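Side-chain contacts in cadherin-related family member 2 (Mus musculus, PDB 5CYX), which probably joins neighbouring microvilli of the epithelial brush border through calcium-dependent heterophilic adhesion with CDHR5, controlling how the microvilli pack: residues D67-P72 and R98-P103; V127-K132 and G138-F143; N156-L161 and A179-E184. One frame throughout, in Å; residues are numbered along the deposited sequence.

In the fold
Contact 1 lies at the surface, at the junction between the first and second cadherin repeats, and consists almost wholly of carboxylates and carbonyls gathered round calcium. Contact 2, within the second repeat, is partly buried: Asp131 at one end shares a calcium ion with Asn99 and Asn101 of contact 1, while further along Tyr142 turns the chemistry to a hydrogen bond and apolar packing. Contact 3 is fully buried and lies deeper in the same repeat, with aromatic and leucine side chains and no hydrogen bond between its segments. Strand 140-148 of contact 2 and strand 180-189 of contact 3 are neighbours in one sheet, and Ile160 packs on Tyr142.

Contact 1: D67-P72 and R98-P103; sequences DFETVP and RNDNIP. With CA (calcium ion), chain C; CA (calcium ion), chain B; CA (calcium ion), chain D.
Glu69 and Asp100 meet through two calcium ions rather than through each other. The dense part is here: Glu69 OE1 bridges both metals, 2.4 Å from the chain B calcium and 2.7 Å from the chain C calcium, while OE2 of the same carboxylate completes a two-oxygen grip on the latter. Asp100 does the same job with its two oxygens split, OD2 reaching the chain B ion at 2.2 Å and OD1 the chain C ion at 2.4 Å. Its CG sits between the backbone N and the carbonyl carbon (chi1 56°), which turns the carboxylate toward the metals, and the carbonyl of Arg98 adds a further ligand to the chain C ion. Asp67 OD1 binds the chain B calcium at 2.3 Å and also takes a weak bond from the amide of Glu69. So many carboxylates can sit together probably because the calcium charge offsets theirs; Glu18 also binds both ions, and Asp97 and Asp133 help complete the chain C site. The looser side is at Asn101. Its amide plane stands 80° from the Glu69 carboxylate, with ND2 3.4 Å from Glu69 OE1, and a water joins the two halves: it accepts from Asn101 ND2 and binds the chain B calcium at 2.5 Å. Away from 67-72, Asn99 OD1 and the carbonyl of Asn101 bind the third calcium, chain D. Three calcium ions strung along an acidic linker are the hallmark of the junction between successive cadherin repeats.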
loop_
_atom_site.group_PDB
_atom_site.type_symbol
_atom_site.label_atom_id
_atom_site.label_comp_id
_atom_site.label_asym_id
_atom_site.label_seq_id
_atom_site.Cartn_x
_atom_site.Cartn_y
_atom_site.Cartn_z
ATOM N N ASP A 67 13.442 -32.223 16.413
ATOM C CA ASP A 67 13.493 -31.127 15.463
ATOM C C ASP A 67 12.315 -31.237 14.522
ATOM O O ASP A 67 12.300 -32.063 13.610
ATOM C CB ASP A 67 14.843 -31.148 14.660
ATOM C CG ASP A 67 14.962 -29.955 13.703
ATOM O OD1 ASP A 67 14.235 -28.941 13.841
ATOM O OD2 ASP A 67 15.735 -30.025 12.770
ATOM N N PHE A 68 11.312 -30.412 14.774
ATOM C CA PHE A 68 10.112 -30.404 14.001
ATOM C C PHE A 68 10.393 -30.161 12.532
ATOM O O PHE A 68 9.760 -30.770 11.679
ATOM C CB PHE A 68 9.181 -29.301 14.489
ATOM C CG PHE A 68 7.917 -29.219 13.702
ATOM C CD1 PHE A 68 6.888 -30.116 13.950
ATOM C CD2 PHE A 68 7.741 -28.252 12.713
ATOM C CE1 PHE A 68 5.697 -30.028 13.242
ATOM C CE2 PHE A 68 6.561 -28.168 12.000
ATOM C CZ PHE A 68 5.558 -29.073 12.253
ATOM N N GLU A 69 11.348 -29.280 12.247
ATOM C CA GLU A 69 11.645 -28.914 10.864
ATOM C C GLU A 69 12.120 -30.095 9.988
ATOM O O GLU A 69 11.883 -30.069 8.769
ATOM C CB GLU A 69 12.669 -27.777 10.808
ATOM C CG GLU A 69 12.071 -26.405 11.039
ATOM C CD GLU A 69 11.440 -26.210 12.436
ATOM O OE1 GLU A 69 12.052 -26.445 13.476
ATOM O OE2 GLU A 69 10.307 -25.814 12.528
ATOM N N THR A 70 12.729 -31.122 10.589
ATOM C CA THR A 70 13.157 -32.338 9.834
ATOM C C THR A 70 12.336 -33.597 10.125
ATOM O O THR A 70 12.022 -34.328 9.197
ATOM C CB THR A 70 14.619 -32.698 10.092
ATOM O OG1 THR A 70 15.031 -32.062 11.289
ATOM C CG2 THR A 70 15.518 -32.207 8.986
ATOM N N VAL A 71 12.020 -33.873 11.390
ATOM C CA VAL A 71 11.276 -35.076 11.748
ATOM C C VAL A 71 10.066 -34.686 12.622
ATOM O O VAL A 71 10.121 -34.691 13.850
ATOM C CB VAL A 71 12.150 -36.145 12.415
ATOM C CG1 VAL A 71 11.325 -37.412 12.617
ATOM C CG2 VAL A 71 13.381 -36.492 11.538
ATOM N N PRO A 72 8.968 -34.329 11.969
ATOM C CA PRO A 72 7.765 -33.886 12.662
ATOM C C PRO A 72 7.022 -34.958 13.505
ATOM O O PRO A 72 6.333 -34.601 14.495
ATOM C CB PRO A 72 6.881 -33.349 11.530
ATOM C CG PRO A 72 7.382 -33.989 10.296
ATOM C CD PRO A 72 8.846 -34.233 10.504
ATOM N N ARG A 98 8.129 -25.436 17.755
ATOM C CA ARG A 98 8.370 -24.242 18.642
ATOM C C ARG A 98 9.161 -23.173 17.842
ATOM O O ARG A 98 9.800 -23.484 16.770
ATOM C CB ARG A 98 9.095 -24.664 19.897
ATOM C CG ARG A 98 8.294 -25.567 20.822
ATOM C CD ARG A 98 7.394 -24.730 21.689
ATOM N NE ARG A 98 6.534 -25.523 22.551
ATOM C CZ ARG A 98 5.366 -26.044 22.221
ATOM N NH1 ARG A 98 4.680 -26.714 23.125
ATOM N NH2 ARG A 98 4.858 -25.920 21.004
ATOM N N ASN A 99 9.093 -21.923 18.293
ATOM C CA ASN A 99 9.735 -20.844 17.575
ATOM C C ASN A 99 11.259 -20.795 17.825
ATOM O O ASN A 99 11.752 -19.918 18.582
ATOM C CB ASN A 99 9.096 -19.518 17.890
ATOM C CG ASN A 99 9.473 -18.454 16.933
ATOM O OD1 ASN A 99 10.098 -18.714 15.906
ATOM N ND2 ASN A 99 9.134 -17.245 17.266
ATOM N N ASP A 100 11.976 -21.726 17.183
ATOM C CA ASP A 100 13.442 -21.794 17.261
ATOM C C ASP A 100 14.081 -21.375 15.948
ATOM O O ASP A 100 15.273 -21.514 15.826
ATOM C CB ASP A 100 13.912 -23.231 17.603
ATOM C CG ASP A 100 13.373 -24.298 16.572
ATOM O OD1 ASP A 100 12.463 -24.007 15.775
ATOM O OD2 ASP A 100 13.894 -25.410 16.514
ATOM N N ASN A 101 13.325 -20.931 14.925
ATOM C CA ASN A 101 14.044 -20.390 13.742
ATOM C C ASN A 101 13.826 -18.896 13.571
ATOM O O ASN A 101 12.799 -18.381 14.033
ATOM C CB ASN A 101 13.708 -21.138 12.468
ATOM C CG ASN A 101 14.332 -22.504 12.423
ATOM O OD1 ASN A 101 15.537 -22.642 12.151
ATOM N ND2 ASN A 101 13.549 -23.515 12.691
ATOM N N ILE A 102 14.840 -18.224 12.982
ATOM C CA ILE A 102 14.744 -16.801 12.618
ATOM C C ILE A 102 14.444 -16.543 11.118
ATOM O O ILE A 102 14.749 -17.389 10.246
ATOM C CB ILE A 102 15.977 -15.969 12.991
ATOM C CG1 ILE A 102 17.242 -16.427 12.209
ATOM C CG2 ILE A 102 16.300 -16.073 14.484
ATOM C CD1 ILE A 102 18.434 -15.522 12.463
ATOM N N PRO A 103 13.887 -15.359 10.815
ATOM C CA PRO A 103 13.744 -14.926 9.451
ATOM C C PRO A 103 15.107 -14.679 8.841
ATOM O O PRO A 103 15.917 -13.987 9.443
ATOM C CB PRO A 103 12.991 -13.600 9.590
ATOM C CG PRO A 103 12.188 -13.752 10.827
ATOM C CD PRO A 103 13.157 -14.469 11.734
HETATM CA CA CA C . 10.455 -24.810 14.835
HETATM CA CA CA B . 13.787 -27.034 15.064
HETATM CA CA CA D . 10.500 -18.280 13.667
HETATM O O HOH W 1 15.555 -25.783 13.891
#

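Contact 2: V127-K132 and G138-F143; sequences VLAEDK and GLVQYF. With CA (calcium ion), chain D.
Tyr142 reaches across to the backbone of Ala129, and the one direct hydrogen bond between the segments forms there: Ala129 N donates to Tyr142 OH at 2.9 Å, almost straight at 176°, with the nitrogen lying in the plane of the ring at its edge. Leu128 CD1 lies beside the hydroxyl, 3.8 Å from Tyr142 OH. Apolar contacts flank this bond. Val127 CG2 touches the ring at CD2, 4.2 Å away. Ala129 CB packs against both Val140 CG1 and the Tyr142 ring at CE2, while Val140 CG2 rests 3.9 Å from Asp131 CB. Within its own strand, Val140 CG1 also sits over one face of the Tyr142 ring. All this belongs to the beta-sandwich of the second cadherin repeat, where Val127, Ala129 and Val140 also pack on strand 180-189. Water links the two backbones at the other end: one molecule accepts from Asp131 N and lies 3.1 Å from Gly138 O, and a second spans Asp131 O at 3.0 Å and Gly138 O at 2.7 Å. With CG anti to the backbone N (chi1 -176°), Asp131 swings its carboxylate past Gly138 to grip the chain D calcium through both oxygens, OD2 at 2.3 Å; Asp133, Asp189 and the carbonyl of Ala137 are among the other ligands.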
loop_
_atom_site.group_PDB
_atom_site.type_symbol
_atom_site.label_atom_id
_atom_site.label_comp_id
_atom_site.label_asym_id
_atom_site.label_seq_id
_atom_site.Cartn_x
_atom_site.Cartn_y
_atom_site.Cartn_z
ATOM N N VAL A 127 12.275 -6.856 -0.633
ATOM C CA VAL A 127 13.085 -7.891 -0.005
ATOM C C VAL A 127 12.210 -9.090 0.418
ATOM O O VAL A 127 10.983 -8.979 0.562
ATOM C CB VAL A 127 13.883 -7.323 1.182
ATOM C CG1 VAL A 127 14.932 -6.334 0.669
ATOM C CG2 VAL A 127 12.969 -6.633 2.206
ATOM N N LEU A 128 12.843 -10.240 0.612
ATOM C CA LEU A 128 12.135 -11.439 1.058
ATOM C C LEU A 128 12.919 -12.115 2.164
ATOM O O LEU A 128 14.085 -12.470 1.981
ATOM C CB LEU A 128 11.967 -12.417 -0.108
ATOM C CG LEU A 128 11.098 -13.642 0.185
ATOM C CD1 LEU A 128 9.663 -13.229 0.570
ATOM C CD2 LEU A 128 11.126 -14.590 -1.010
ATOM N N ALA A 129 12.277 -12.308 3.312
ATOM C CA ALA A 129 12.883 -13.146 4.342
ATOM C C ALA A 129 12.008 -14.348 4.540
ATOM O O ALA A 129 10.810 -14.269 4.366
ATOM C CB ALA A 129 13.119 -12.397 5.636
ATOM N N GLU A 130 12.630 -15.471 4.868
ATOM C CA GLU A 130 11.882 -16.705 5.114
ATOM C C GLU A 130 12.254 -17.200 6.484
ATOM O O GLU A 130 13.381 -17.035 6.922
ATOM C CB GLU A 130 12.238 -17.755 4.039
ATOM C CG GLU A 130 11.700 -17.338 2.688
ATOM C CD GLU A 130 12.247 -18.166 1.555
ATOM O OE1 GLU A 130 13.508 -18.372 1.489
ATOM O OE2 GLU A 130 11.415 -18.581 0.730
ATOM N N ASP A 131 11.291 -17.816 7.131
ATOM C CA ASP A 131 11.442 -18.335 8.478
ATOM C C ASP A 131 10.887 -19.738 8.434
ATOM O O ASP A 131 9.722 -19.926 8.107
ATOM C CB ASP A 131 10.652 -17.476 9.468
ATOM C CG ASP A 131 10.826 -17.904 10.920
ATOM O OD1 ASP A 131 10.719 -19.089 11.269
ATOM O OD2 ASP A 131 11.001 -17.016 11.785
ATOM N N LYS A 132 11.719 -20.705 8.795
ATOM C CA LYS A 132 11.354 -22.127 8.654
ATOM C C LYS A 132 10.288 -22.653 9.601
ATOM O O LYS A 132 9.786 -23.740 9.378
ATOM C CB LYS A 132 12.593 -22.987 8.766
ATOM C CG LYS A 132 13.546 -22.715 7.617
ATOM C CD LYS A 132 13.989 -24.008 6.963
ATOM C CE LYS A 132 15.048 -24.732 7.802
ATOM N NZ LYS A 132 14.973 -26.226 7.638
ATOM N N GLY A 138 6.289 -18.748 11.986
ATOM C CA GLY A 138 6.868 -18.691 10.662
ATOM C C GLY A 138 6.476 -17.505 9.808
ATOM O O GLY A 138 6.949 -17.368 8.703
ATOM N N LEU A 139 5.636 -16.630 10.328
ATOM C CA LEU A 139 4.964 -15.617 9.549
ATOM C C LEU A 139 5.762 -14.311 9.712
ATOM O O LEU A 139 5.783 -13.688 10.831
ATOM C CB LEU A 139 3.547 -15.431 10.106
ATOM C CG LEU A 139 2.604 -14.545 9.298
ATOM C CD1 LEU A 139 2.469 -15.085 7.865
ATOM C CD2 LEU A 139 1.240 -14.512 9.974
ATOM N N VAL A 140 6.369 -13.895 8.596
ATOM C CA VAL A 140 7.329 -12.823 8.565
ATOM C C VAL A 140 6.693 -11.422 8.419
ATOM O O VAL A 140 5.788 -11.228 7.620
ATOM C CB VAL A 140 8.378 -13.083 7.468
ATOM C CG1 VAL A 140 9.474 -12.038 7.545
ATOM C CG2 VAL A 140 8.980 -14.477 7.664
ATOM N N GLN A 141 7.135 -10.482 9.256
ATOM C CA GLN A 141 6.778 -9.073 9.162
ATOM C C GLN A 141 8.063 -8.308 8.925
ATOM O O GLN A 141 9.139 -8.772 9.348
ATOM C CB GLN A 141 6.150 -8.572 10.480
ATOM C CG GLN A 141 5.136 -9.524 11.101
ATOM C CD GLN A 141 4.169 -8.835 12.069
ATOM O OE1 GLN A 141 3.452 -9.494 12.855
ATOM N NE2 GLN A 141 4.104 -7.515 11.995
ATOM N N TYR A 142 7.953 -7.156 8.268
ATOM C CA TYR A 142 9.086 -6.298 7.953
ATOM C C TYR A 142 9.038 -4.934 8.608
ATOM O O TYR A 142 7.974 -4.370 8.784
ATOM C CB TYR A 142 9.156 -6.078 6.449
ATOM C CG TYR A 142 9.293 -7.380 5.711
ATOM C CD1 TYR A 142 8.162 -8.118 5.346
ATOM C CD2 TYR A 142 10.554 -7.879 5.367
ATOM C CE1 TYR A 142 8.302 -9.334 4.678
ATOM C CE2 TYR A 142 10.696 -9.076 4.715
ATOM C CZ TYR A 142 9.586 -9.788 4.341
ATOM O OH TYR A 142 9.746 -10.983 3.688
ATOM N N PHE A 143 10.217 -4.376 8.861
ATOM C CA PHE A 143 10.345 -3.078 9.538
ATOM C C PHE A 143 11.495 -2.285 8.964
ATOM O O PHE A 143 12.553 -2.859 8.661
ATOM C CB PHE A 143 10.619 -3.243 11.038
ATOM C CG PHE A 143 9.631 -4.065 11.712
ATOM C CD1 PHE A 143 8.465 -3.479 12.258
ATOM C CD2 PHE A 143 9.799 -5.433 11.777
ATOM C CE1 PHE A 143 7.518 -4.284 12.875
ATOM C CE2 PHE A 143 8.842 -6.242 12.365
ATOM C CZ PHE A 143 7.689 -5.657 12.929
HETATM CA CA CA D . 10.500 -18.280 13.667
HETATM O O HOH W 2 8.535 -17.734 6.113
HETATM O O HOH W 3 6.871 -19.737 7.341
#

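Contact 3: N156-L161 and A179-E184; sequences NLFRIL and AFYQLE
The backbones of 156-161 and 179-184 keep well apart, the CA atoms of Phe158 and Leu183 standing 8.9 Å from each other and those of Leu157 and Tyr181 10.0 Å, so only side chains bridge the space. Phe158 does most of the bridging. Its ring meets Tyr181 in a T-shaped stack, with the Phe158 edge pointing at the tyrosine face, centroids 5.5 Å apart and planes at 80°. CE2 is the leading atom: it lies over the Tyr181 ring toward the rim, 3.9 Å from Tyr181 CG. Both rings take the same first torsion, CG anti to the carbonyl carbon (chi1 -59° for Phe158 and -56° for Tyr181), which carries each into the space between the two sheets. Leu183 uses one branch, CD1, which comes within 3.9 Å of Phe158 CD2; the two side chains cross at about a right angle. Leu157 rests its CG over one face of the neighbouring Phe158 ring, but its approach to Tyr181 is modelled too close to be relied on. Putting an alanine at Tyr181 would probably strip the Phe158 edge of the face it points into and open a gap beside that ring. All four side chains are buried, and they join the two sheets of the second repeat's beta-sandwich. Strand 158-160 is an outer strand of the three-stranded sheet, beside 165-168, whose Leu168 packs on Phe158 and whose Ile166 packs on Leu183; strand 180-189 runs between 140-148 and 206-213 in the facing sheet, and Ile210 of strand 206-213 touches both Phe158 and Leu183.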
loop_
_atom_site.group_PDB
_atom_site.type_symbol
_atom_site.label_atom_id
_atom_site.label_comp_id
_atom_site.label_asym_id
_atom_site.label_seq_id
_atom_site.Cartn_x
_atom_site.Cartn_y
_atom_site.Cartn_z
ATOM N N ASN A 156 9.810 10.050 6.585
ATOM C CA ASN A 156 8.464 10.023 6.006
ATOM C C ASN A 156 8.453 9.436 4.563
ATOM O O ASN A 156 7.392 9.232 3.991
ATOM C CB ASN A 156 7.975 11.457 5.868
ATOM C CG ASN A 156 6.488 11.529 5.499
ATOM O OD1 ASN A 156 5.691 10.867 6.114
ATOM N ND2 ASN A 156 6.133 12.318 4.490
ATOM N N LEU A 157 9.629 9.283 3.990
ATOM C CA LEU A 157 9.825 9.064 2.561
ATOM C C LEU A 157 9.496 7.647 2.094
ATOM O O LEU A 157 9.103 7.457 0.945
ATOM C CB LEU A 157 11.316 9.359 2.208
ATOM C CG LEU A 157 11.705 9.713 0.791
ATOM C CD1 LEU A 157 10.769 10.654 0.062
ATOM C CD2 LEU A 157 13.092 10.342 0.801
ATOM N N PHE A 158 9.668 6.662 2.968
ATOM C CA PHE A 158 9.599 5.278 2.570
ATOM C C PHE A 158 8.836 4.523 3.597
ATOM O O PHE A 158 8.903 4.843 4.737
ATOM C CB PHE A 158 10.972 4.630 2.467
ATOM C CG PHE A 158 11.875 5.289 1.504
ATOM C CD1 PHE A 158 11.683 5.128 0.122
ATOM C CD2 PHE A 158 13.023 5.977 1.947
ATOM C CE1 PHE A 158 12.570 5.683 -0.783
ATOM C CE2 PHE A 158 13.868 6.571 1.038
ATOM C CZ PHE A 158 13.651 6.405 -0.327
ATOM N N ARG A 159 8.142 3.480 3.156
ATOM C CA ARG A 159 7.396 2.646 4.065
ATOM C C ARG A 159 7.385 1.218 3.552
ATOM O O ARG A 159 7.477 1.006 2.368
ATOM C CB ARG A 159 5.987 3.175 4.195
ATOM C CG ARG A 159 5.175 3.277 2.880
ATOM C CD ARG A 159 3.840 4.009 3.198
ATOM N NE ARG A 159 2.971 4.229 2.033
ATOM C CZ ARG A 159 2.249 3.282 1.401
ATOM N NH1 ARG A 159 2.311 2.009 1.775
ATOM N NH2 ARG A 159 1.462 3.606 0.373
ATOM N N ILE A 160 7.184 0.258 4.430
ATOM C CA ILE A 160 7.327 -1.112 4.049
ATOM C C ILE A 160 6.060 -1.889 4.316
ATOM O O ILE A 160 5.352 -1.647 5.292
ATOM C CB ILE A 160 8.573 -1.762 4.714
ATOM C CG1 ILE A 160 8.942 -3.010 3.944
ATOM C CG2 ILE A 160 8.304 -2.045 6.197
ATOM C CD1 ILE A 160 10.431 -3.351 4.020
ATOM N N LEU A 161 5.752 -2.774 3.404
ATOM C CA LEU A 161 4.512 -3.579 3.446
ATOM C C LEU A 161 4.832 -4.949 4.017
ATOM O O LEU A 161 5.992 -5.418 3.998
ATOM C CB LEU A 161 3.945 -3.779 2.023
ATOM C CG LEU A 161 3.497 -2.573 1.209
ATOM C CD1 LEU A 161 3.054 -3.031 -0.189
ATOM C CD2 LEU A 161 2.356 -1.843 1.906
ATOM N N ALA A 179 20.514 12.898 -3.001
ATOM C CA ALA A 179 20.835 12.001 -4.099
ATOM C C ALA A 179 20.891 10.526 -3.666
ATOM O O ALA A 179 20.950 9.636 -4.512
ATOM C CB ALA A 179 22.179 12.415 -4.690
ATOM N N PHE A 180 20.908 10.271 -2.358
ATOM C CA PHE A 180 21.136 8.925 -1.833
ATOM C C PHE A 180 20.424 8.709 -0.499
ATOM O O PHE A 180 20.261 9.640 0.302
ATOM C CB PHE A 180 22.656 8.660 -1.685
ATOM C CG PHE A 180 23.015 7.249 -1.251
ATOM C CD1 PHE A 180 23.137 6.220 -2.178
ATOM C CD2 PHE A 180 23.286 6.963 0.088
ATOM C CE1 PHE A 180 23.492 4.938 -1.777
ATOM C CE2 PHE A 180 23.634 5.684 0.491
ATOM C CZ PHE A 180 23.732 4.671 -0.437
ATOM N N TYR A 181 19.999 7.475 -0.280
ATOM C CA TYR A 181 19.483 7.022 0.989
ATOM C C TYR A 181 19.993 5.609 1.240
ATOM O O TYR A 181 20.186 4.838 0.316
ATOM C CB TYR A 181 17.956 7.033 1.065
ATOM C CG TYR A 181 17.305 8.378 0.780
ATOM C CD1 TYR A 181 16.981 8.738 -0.516
ATOM C CD2 TYR A 181 17.002 9.283 1.816
ATOM C CE1 TYR A 181 16.458 9.957 -0.797
ATOM C CE2 TYR A 181 16.453 10.513 1.554
ATOM C CZ TYR A 181 16.173 10.848 0.262
ATOM O OH TYR A 181 15.628 12.051 -0.049
ATOM N N GLN A 182 20.189 5.303 2.506
ATOM C CA GLN A 182 20.453 3.990 2.965
ATOM C C GLN A 182 19.432 3.662 4.038
ATOM O O GLN A 182 19.355 4.327 5.071
ATOM C CB GLN A 182 21.857 3.891 3.568
ATOM C CG GLN A 182 22.188 2.465 3.982
ATOM C CD GLN A 182 23.472 2.404 4.785
ATOM O OE1 GLN A 182 24.523 2.651 4.241
ATOM N NE2 GLN A 182 23.384 2.080 6.064
ATOM N N LEU A 183 18.705 2.590 3.807
ATOM C CA LEU A 183 17.685 2.118 4.708
ATOM C C LEU A 183 18.247 0.902 5.400
ATOM O O LEU A 183 18.822 0.024 4.727
ATOM C CB LEU A 183 16.446 1.695 3.932
ATOM C CG LEU A 183 15.496 2.706 3.335
ATOM C CD1 LEU A 183 16.133 3.594 2.303
ATOM C CD2 LEU A 183 14.352 1.929 2.702
ATOM N N GLU A 184 18.070 0.837 6.714
ATOM C CA GLU A 184 18.312 -0.366 7.475
ATOM C C GLU A 184 16.969 -1.050 7.780
ATOM O O GLU A 184 16.086 -0.401 8.309
ATOM C CB GLU A 184 19.022 -0.016 8.774
ATOM C CG GLU A 184 19.105 -1.167 9.739
ATOM C CD GLU A 184 19.877 -0.833 10.990
ATOM O OE1 GLU A 184 20.439 0.280 11.114
ATOM O OE2 GLU A 184 19.975 -1.734 11.828
#